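Local coordinates for protein alpha-fucosidase (Bifidobacterium bifidum, PDB 2EAB) that probably releases alpha-1,2-linked L-fucose from glycans by hydrolysis, this chain being the catalytic part of a longer glycoside hydrolase family 95 enzyme, at residues G92-T97 with R456-V461; S387-Q392 with M437-E442; G648-W653 with M700-T705. One frame throughout, in Å; residues are numbered along the deposited sequence.

How the contacts relate
Contact 1 joins the N-terminal family 65-like part of the chain to helix 452-463 of the family 95 catalytic part, whereas contacts 2 and 3 both lie within the catalytic part. Along the sequence contact 2 falls between the two segments of contact 1, yet their nearest atoms are about 17 Å apart. The centre of contact 2 is about 11 Å from the chain centre, against about 27 Å for the other two, and the side chain of S387 is about 5 Å from the bound calcium ion. Contact 3 follows later in the chain; its centre is about 36 Å from those of contacts 1 and 2, and it lies away from the annotated sites.

Contact 1. Residues G92-T97 with R456-V461; sequences GGNNET and RVTAKV
N94 and T458 make the central polar link. The T458 hydroxyl donates to the N94 amide, OG1 to OD1 2.7 Å, arriving in the carbonyl plane on a lone pair with a C=O...donor angle of 116°. Because CG of N94 stands beside its own backbone N (chi1 -63°), the amide reaches across the T458 side chain at about a right angle. The other branch, ND2 of N94, gives a hydrogen bond to a water at 2.9 Å and a weak one to O of N91, and that water makes a weak bond to OG1 of T458. T458 OG1 also has a hydrogen bond with T493.

The van der Waals contact comes from two valines one helical turn apart. CG1 of V457 packs on ND2 of N94 at 3.6 Å. Further along, CG1 of V461 touches O of N95 at 3.5 Å and approaches CA of E96 at 3.9 Å, while CG2 of V461 makes an apolar side-chain contact with CG of E96 at 4.2 Å, the two side chains crossing at about a right angle.

Charge adds a long salt bridge at the solvent-facing side: OE2 of E96 is 4.0 Å from NZ of K460, whose chain bends at its last two torsions to bring the ammonium round.

N95 turns its side chain away from the partner helix, bonding E128 through ND2, while OD1 accepts a weak capping bond from N of T97 and a bond from N of K98. This is an N-capped helix start, at 96-99, laid against helix 452-463, and it forms part of the seam between the N-terminal and catalytic regions.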
# COMPACT_ATOMS: atom_id res chain seq x y z
N GLY A 92 -21.45 4.49 -10.96
CA GLY A 92 -20.55 4.28 -9.83
C GLY A 92 -21.13 3.48 -8.68
O GLY A 92 -20.58 3.50 -7.58
N GLY A 93 -22.23 2.78 -8.94
CA GLY A 93 -22.91 1.99 -7.93
C GLY A 93 -23.93 2.74 -7.10
O GLY A 93 -24.60 2.15 -6.24
N ASN A 94 -24.06 4.05 -7.32
CA ASN A 94 -24.92 4.86 -6.46
C ASN A 94 -26.39 4.50 -6.59
O ASN A 94 -26.90 4.33 -7.70
CB ASN A 94 -24.71 6.33 -6.74
CG ASN A 94 -23.30 6.77 -6.42
OD1 ASN A 94 -22.88 6.72 -5.26
ND2 ASN A 94 -22.56 7.18 -7.44
N ASN A 95 -27.06 4.37 -5.45
CA ASN A 95 -28.47 4.02 -5.43
C ASN A 95 -29.29 5.17 -4.85
O ASN A 95 -29.30 5.40 -3.63
CB ASN A 95 -28.69 2.73 -4.64
CG ASN A 95 -30.10 2.19 -4.79
OD1 ASN A 95 -31.07 2.96 -4.83
ND2 ASN A 95 -30.23 0.87 -4.87
N GLU A 96 -29.97 5.89 -5.73
CA GLU A 96 -30.76 7.05 -5.32
C GLU A 96 -31.91 6.69 -4.38
O GLU A 96 -32.26 7.48 -3.51
CB GLU A 96 -31.28 7.80 -6.54
CG GLU A 96 -30.15 8.32 -7.43
CD GLU A 96 -30.59 9.42 -8.37
OE1 GLU A 96 -31.74 9.39 -8.85
OE2 GLU A 96 -29.75 10.31 -8.64
N THR A 97 -32.49 5.51 -4.56
CA THR A 97 -33.60 5.08 -3.71
C THR A 97 -33.13 4.85 -2.27
O THR A 97 -33.88 5.08 -1.32
CB THR A 97 -34.28 3.82 -4.28
OG1 THR A 97 -34.70 4.08 -5.62
CG2 THR A 97 -35.50 3.43 -3.46
N ARG A 456 -18.36 13.05 -5.83
CA ARG A 456 -19.33 14.13 -5.68
C ARG A 456 -20.75 13.62 -5.96
O ARG A 456 -21.71 14.11 -5.37
CB ARG A 456 -18.98 15.31 -6.58
CG ARG A 456 -17.85 16.17 -6.04
CD ARG A 456 -17.37 17.15 -7.08
NE ARG A 456 -16.35 18.05 -6.56
CZ ARG A 456 -15.70 18.94 -7.30
NH1 ARG A 456 -15.96 19.07 -8.59
NH2 ARG A 456 -14.79 19.73 -6.74
N VAL A 457 -20.88 12.64 -6.85
CA VAL A 457 -22.17 11.99 -7.10
C VAL A 457 -22.61 11.24 -5.84
O VAL A 457 -23.74 11.39 -5.39
CB VAL A 457 -22.11 11.02 -8.31
CG1 VAL A 457 -23.48 10.42 -8.59
CG2 VAL A 457 -21.60 11.74 -9.56
N THR A 458 -21.71 10.46 -5.26
CA THR A 458 -22.00 9.72 -4.04
C THR A 458 -22.35 10.66 -2.89
O THR A 458 -23.29 10.40 -2.13
CB THR A 458 -20.80 8.83 -3.67
OG1 THR A 458 -20.52 7.97 -4.78
CG2 THR A 458 -21.10 7.97 -2.46
N ALA A 459 -21.59 11.75 -2.75
CA ALA A 459 -21.85 12.74 -1.71
C ALA A 459 -23.24 13.35 -1.84
O ALA A 459 -23.93 13.56 -0.84
CB ALA A 459 -20.79 13.83 -1.72
N LYS A 460 -23.67 13.61 -3.07
CA LYS A 460 -25.01 14.13 -3.30
C LYS A 460 -26.08 13.11 -2.91
O LYS A 460 -27.02 13.44 -2.19
CB LYS A 460 -25.16 14.56 -4.76
CG LYS A 460 -26.56 15.07 -5.09
CD LYS A 460 -26.70 15.56 -6.51
CE LYS A 460 -26.90 14.43 -7.49
NZ LYS A 460 -28.15 13.64 -7.22
N VAL A 461 -25.93 11.88 -3.39
CA VAL A 461 -26.94 10.84 -3.18
C VAL A 461 -27.09 10.46 -1.72
O VAL A 461 -28.22 10.36 -1.21
CB VAL A 461 -26.64 9.60 -4.05
CG1 VAL A 461 -27.53 8.42 -3.66
CG2 VAL A 461 -26.79 9.94 -5.52
O HOH W 1 -19.81 7.67 -8.13

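Contact 2. Residues S387-Q392 with M437-E442; sequences SRENSQ and MGELAE
The hydroxyl of S387 is gripped by two partners: it donates to O of L440, OG to O 2.8 Å, and is also hydrogen-bonded to OH of Y429. The approach to L440 is in the carbonyl plane with a C=O...donor angle of 160°, not far from head-on. S387 holds OG on the far side of CB from the backbone N (chi1 -176°), which carries the hydroxyl to that carbonyl.

L440 answers with its side chain. Its CB sits 3.2 Å from O of S387, and its CD2 packs on NE of R388 at 3.6 Å, the two side chains running side by side in the same direction. R388 folds at its second and third torsions to lie there, and its guanidinium goes on to a salt bridge with D326 on helix 316-331.

Segment 387-392 leaves the end of helix 365-386 and folds into a type I beta turn from R388 to S391; within it N of R388 donates to OG of S391 at 2.9 Å, an N-H...acceptor angle of 163°. This turn borders the calcium site: S386 and L393, which flank segment 387-392, are metal-site residues, S391 OG bonds to O of G57, another of them, and N of Q392 bonds to the calcium ligand E77. The facing segment is a short 3-10 turn, 438-441, leading into helix 442-450.

E389 crosses E439 obliquely, its OE2 3.2 Å from CG of E439. Their carboxylates stand at right angles, and OE2 of E389 is 4.1 Å from OE2 of E439; the salt bridge from E439 to R333 probably offsets this like-charge pairing. CG of E442 rests 3.6 Å from O of E389, while its carboxylate leads away to a salt bridge with R530.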
# COMPACT_ATOMS: atom_id res chain seq x y z
N SER A 387 4.16 0.27 -8.42
CA SER A 387 3.72 1.64 -8.22
C SER A 387 4.83 2.61 -8.62
O SER A 387 5.68 2.97 -7.80
CB SER A 387 3.32 1.84 -6.76
OG SER A 387 2.79 3.13 -6.53
N ARG A 388 4.83 3.04 -9.88
CA ARG A 388 5.82 4.01 -10.33
C ARG A 388 5.18 5.37 -10.55
O ARG A 388 3.95 5.48 -10.61
CB ARG A 388 6.54 3.51 -11.59
CG ARG A 388 7.44 2.30 -11.36
CD ARG A 388 8.56 2.61 -10.36
NE ARG A 388 9.43 3.70 -10.79
CZ ARG A 388 10.53 3.56 -11.53
NH1 ARG A 388 10.93 2.35 -11.93
NH2 ARG A 388 11.24 4.63 -11.86
N GLU A 389 6.01 6.41 -10.67
CA GLU A 389 5.52 7.78 -10.87
C GLU A 389 4.56 7.87 -12.04
O GLU A 389 3.61 8.66 -12.00
CB GLU A 389 6.68 8.75 -11.12
CG GLU A 389 7.62 8.90 -9.96
CD GLU A 389 8.95 9.50 -10.37
OE1 GLU A 389 8.98 10.70 -10.73
OE2 GLU A 389 9.97 8.77 -10.32
N ASN A 390 4.80 7.06 -13.07
CA ASN A 390 3.96 7.09 -14.26
C ASN A 390 2.96 5.94 -14.37
O ASN A 390 2.37 5.74 -15.43
CB ASN A 390 4.82 7.22 -15.52
CG ASN A 390 5.66 5.98 -15.79
OD1 ASN A 390 5.66 5.02 -15.01
ND2 ASN A 390 6.39 6.00 -16.89
N SER A 391 2.76 5.19 -13.29
CA SER A 391 1.67 4.22 -13.24
C SER A 391 0.35 4.93 -13.39
O SER A 391 0.16 6.04 -12.86
CB SER A 391 1.66 3.46 -11.91
OG SER A 391 2.76 2.59 -11.80
N GLN A 392 -0.58 4.30 -14.08
CA GLN A 392 -1.92 4.86 -14.18
C GLN A 392 -2.75 4.63 -12.93
O GLN A 392 -3.66 5.40 -12.65
CB GLN A 392 -2.65 4.32 -15.41
CG GLN A 392 -1.97 4.71 -16.71
CD GLN A 392 -2.88 4.54 -17.90
OE1 GLN A 392 -3.80 5.33 -18.10
NE2 GLN A 392 -2.65 3.50 -18.68
N MET A 437 10.95 6.22 -0.98
CA MET A 437 10.36 5.96 -2.29
C MET A 437 9.22 6.94 -2.55
O MET A 437 8.23 6.60 -3.18
CB MET A 437 9.83 4.52 -2.37
CG MET A 437 10.87 3.46 -2.10
SD MET A 437 10.24 1.78 -2.19
CE MET A 437 9.10 1.77 -0.79
N GLY A 438 9.38 8.18 -2.07
CA GLY A 438 8.28 9.15 -2.04
C GLY A 438 7.63 9.41 -3.39
O GLY A 438 6.41 9.58 -3.47
N GLU A 439 8.43 9.44 -4.45
CA GLU A 439 7.88 9.69 -5.78
C GLU A 439 6.89 8.61 -6.22
O GLU A 439 6.03 8.85 -7.07
CB GLU A 439 8.99 9.85 -6.82
CG GLU A 439 9.79 8.59 -7.09
CD GLU A 439 11.07 8.49 -6.29
OE1 GLU A 439 11.10 8.91 -5.11
OE2 GLU A 439 12.07 7.99 -6.86
N LEU A 440 7.01 7.43 -5.62
CA LEU A 440 6.18 6.29 -6.00
C LEU A 440 4.78 6.38 -5.40
O LEU A 440 3.92 5.55 -5.72
CB LEU A 440 6.87 4.97 -5.65
CG LEU A 440 8.29 4.78 -6.20
CD1 LEU A 440 8.72 3.33 -6.06
CD2 LEU A 440 8.42 5.23 -7.64
N ALA A 441 4.53 7.38 -4.57
CA ALA A 441 3.18 7.67 -4.08
C ALA A 441 2.33 8.40 -5.11
O ALA A 441 1.12 8.52 -4.94
CB ALA A 441 3.25 8.48 -2.80
N GLU A 442 2.95 8.91 -6.17
CA GLU A 442 2.23 9.72 -7.15
C GLU A 442 0.92 9.07 -7.65
O GLU A 442 -0.11 9.75 -7.68
CB GLU A 442 3.13 10.12 -8.33
CG GLU A 442 2.43 10.92 -9.45
CD GLU A 442 1.72 12.19 -8.96
OE1 GLU A 442 2.19 12.82 -7.99
OE2 GLU A 442 0.70 12.55 -9.59

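Contact 3. Residues G648-W653 with M700-T705; sequences GQIKEW and MDAAKT
An extended loop laid across the side of helix 697-711 makes this contact, with G648 and I650 meeting A702, A703 and T705 in the catalytic part of the chain. The carbonyl of G648 points onto the helix. Its O takes a CA-H...O contact from A702, CA to O 3.1 Å with an angle of 142° at the hydrogen, and it also lies 3.4 Å from CB of A702 and 3.5 Å from CB of T705. No direct hydrogen bond joins the two segments; a water bridges them, donating to O of G648 at 3.2 Å and pairing with OG1 of T705 at 2.7 Å. The backbone of G648 takes a positive phi of 72°, which favours glycine.

I650 supplies the apolar half. Its CG1 stands beside the backbone N (chi1 -58°), which swings the longer branch over to the helix: CD1 meets CB of A702 at 3.7 Å, and CG1 lies against N of A703 at 3.7 Å and CB of A703 at 4.2 Å. The small side chains of A702 and A703 are consistent with the close approach of the loop, CA of Q649 passing near the carbonyl of A702. Replacing I650 by an alanine removes CG1 and CD1, and a gap would probably open beside A702 and A703 where that branch now packs.

Q649 turns the other way, its amide bonded to E656, G657 and S647. N of I650 is also bonded to OG of S706 on the same helix, and E652 bridges to R710 further along it. I650 also touches I642 in the loop after helix 632-639, while K651 and E652 bond to T577 at the start of helix 577-596 and E652 reaches S565 at the end of strand 558-565.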
# COMPACT_ATOMS: atom_id res chain seq x y z
N GLY A 648 -8.98 0.81 31.89
CA GLY A 648 -7.75 1.49 31.46
C GLY A 648 -7.49 1.38 29.97
O GLY A 648 -6.35 1.56 29.52
N GLN A 649 -8.54 1.10 29.20
CA GLN A 649 -8.47 0.88 27.76
C GLN A 649 -8.88 2.12 26.98
O GLN A 649 -9.61 2.97 27.49
CB GLN A 649 -9.38 -0.30 27.39
CG GLN A 649 -10.88 0.04 27.15
CD GLN A 649 -11.70 0.34 28.40
OE1 GLN A 649 -11.17 0.51 29.51
NE2 GLN A 649 -13.02 0.40 28.23
N ILE A 650 -8.43 2.22 25.73
CA ILE A 650 -9.01 3.19 24.80
C ILE A 650 -10.41 2.70 24.45
O ILE A 650 -10.57 1.59 23.94
CB ILE A 650 -8.18 3.30 23.49
CG1 ILE A 650 -6.72 3.70 23.78
CG2 ILE A 650 -8.85 4.25 22.50
CD1 ILE A 650 -6.52 5.14 24.24
N LYS A 651 -11.43 3.51 24.73
CA LYS A 651 -12.80 3.13 24.38
C LYS A 651 -12.95 3.00 22.87
O LYS A 651 -12.42 3.82 22.11
CB LYS A 651 -13.81 4.15 24.89
CG LYS A 651 -13.95 4.19 26.40
CD LYS A 651 -15.06 5.15 26.81
CE LYS A 651 -15.05 5.37 28.32
NZ LYS A 651 -16.19 6.21 28.76
N GLU A 652 -13.69 1.98 22.43
CA GLU A 652 -14.00 1.79 21.02
C GLU A 652 -15.32 2.50 20.67
O GLU A 652 -15.49 2.98 19.54
CB GLU A 652 -14.01 0.30 20.67
CG GLU A 652 -14.31 0.00 19.20
CD GLU A 652 -13.88 -1.38 18.73
OE1 GLU A 652 -13.40 -2.20 19.55
OE2 GLU A 652 -14.03 -1.65 17.52
N TRP A 653 -16.23 2.57 21.65
CA TRP A 653 -17.50 3.30 21.51
C TRP A 653 -17.66 4.26 22.67
O TRP A 653 -17.18 4.00 23.77
CB TRP A 653 -18.69 2.34 21.51
CG TRP A 653 -18.63 1.34 20.40
CD1 TRP A 653 -19.09 1.50 19.12
CD2 TRP A 653 -18.06 0.03 20.47
NE1 TRP A 653 -18.85 0.36 18.39
CE2 TRP A 653 -18.22 -0.56 19.19
CE3 TRP A 653 -17.44 -0.71 21.48
CZ2 TRP A 653 -17.78 -1.85 18.90
CZ3 TRP A 653 -17.01 -1.99 21.20
CH2 TRP A 653 -17.18 -2.55 19.92
N MET A 700 -1.03 6.64 25.80
CA MET A 700 -0.19 5.51 25.39
C MET A 700 -0.37 4.29 26.30
O MET A 700 -0.45 3.16 25.82
CB MET A 700 1.28 5.90 25.28
CG MET A 700 2.17 4.78 24.72
SD MET A 700 1.64 4.17 23.09
CE MET A 700 2.21 5.53 22.07
N ASP A 701 -0.43 4.51 27.62
CA ASP A 701 -0.66 3.41 28.55
C ASP A 701 -1.98 2.71 28.25
O ASP A 701 -2.07 1.48 28.29
CB ASP A 701 -0.66 3.90 30.01
CG ASP A 701 0.72 4.28 30.51
OD1 ASP A 701 1.73 3.99 29.83
OD2 ASP A 701 0.80 4.86 31.61
N ALA A 702 -3.00 3.50 27.94
CA ALA A 702 -4.31 2.97 27.59
C ALA A 702 -4.29 2.21 26.26
O ALA A 702 -4.93 1.16 26.13
CB ALA A 702 -5.34 4.08 27.55
N ALA A 703 -3.54 2.73 25.29
CA ALA A 703 -3.40 2.06 24.00
C ALA A 703 -2.67 0.73 24.15
O ALA A 703 -3.06 -0.27 23.53
CB ALA A 703 -2.71 2.96 23.00
N LYS A 704 -1.63 0.71 24.98
CA LYS A 704 -0.92 -0.53 25.27
C LYS A 704 -1.85 -1.56 25.92
O LYS A 704 -1.79 -2.75 25.58
CB LYS A 704 0.30 -0.26 26.15
CG LYS A 704 1.47 0.45 25.46
CD LYS A 704 2.57 0.72 26.48
CE LYS A 704 3.73 1.53 25.94
NZ LYS A 704 4.73 1.80 27.02
N THR A 705 -2.70 -1.11 26.83
CA THR A 705 -3.69 -1.98 27.47
C THR A 705 -4.65 -2.55 26.42
O THR A 705 -4.91 -3.75 26.39
CB THR A 705 -4.44 -1.24 28.57
OG1 THR A 705 -3.51 -0.92 29.61
CG2 THR A 705 -5.57 -2.08 29.16
O HOH W 2 -4.43 0.42 31.80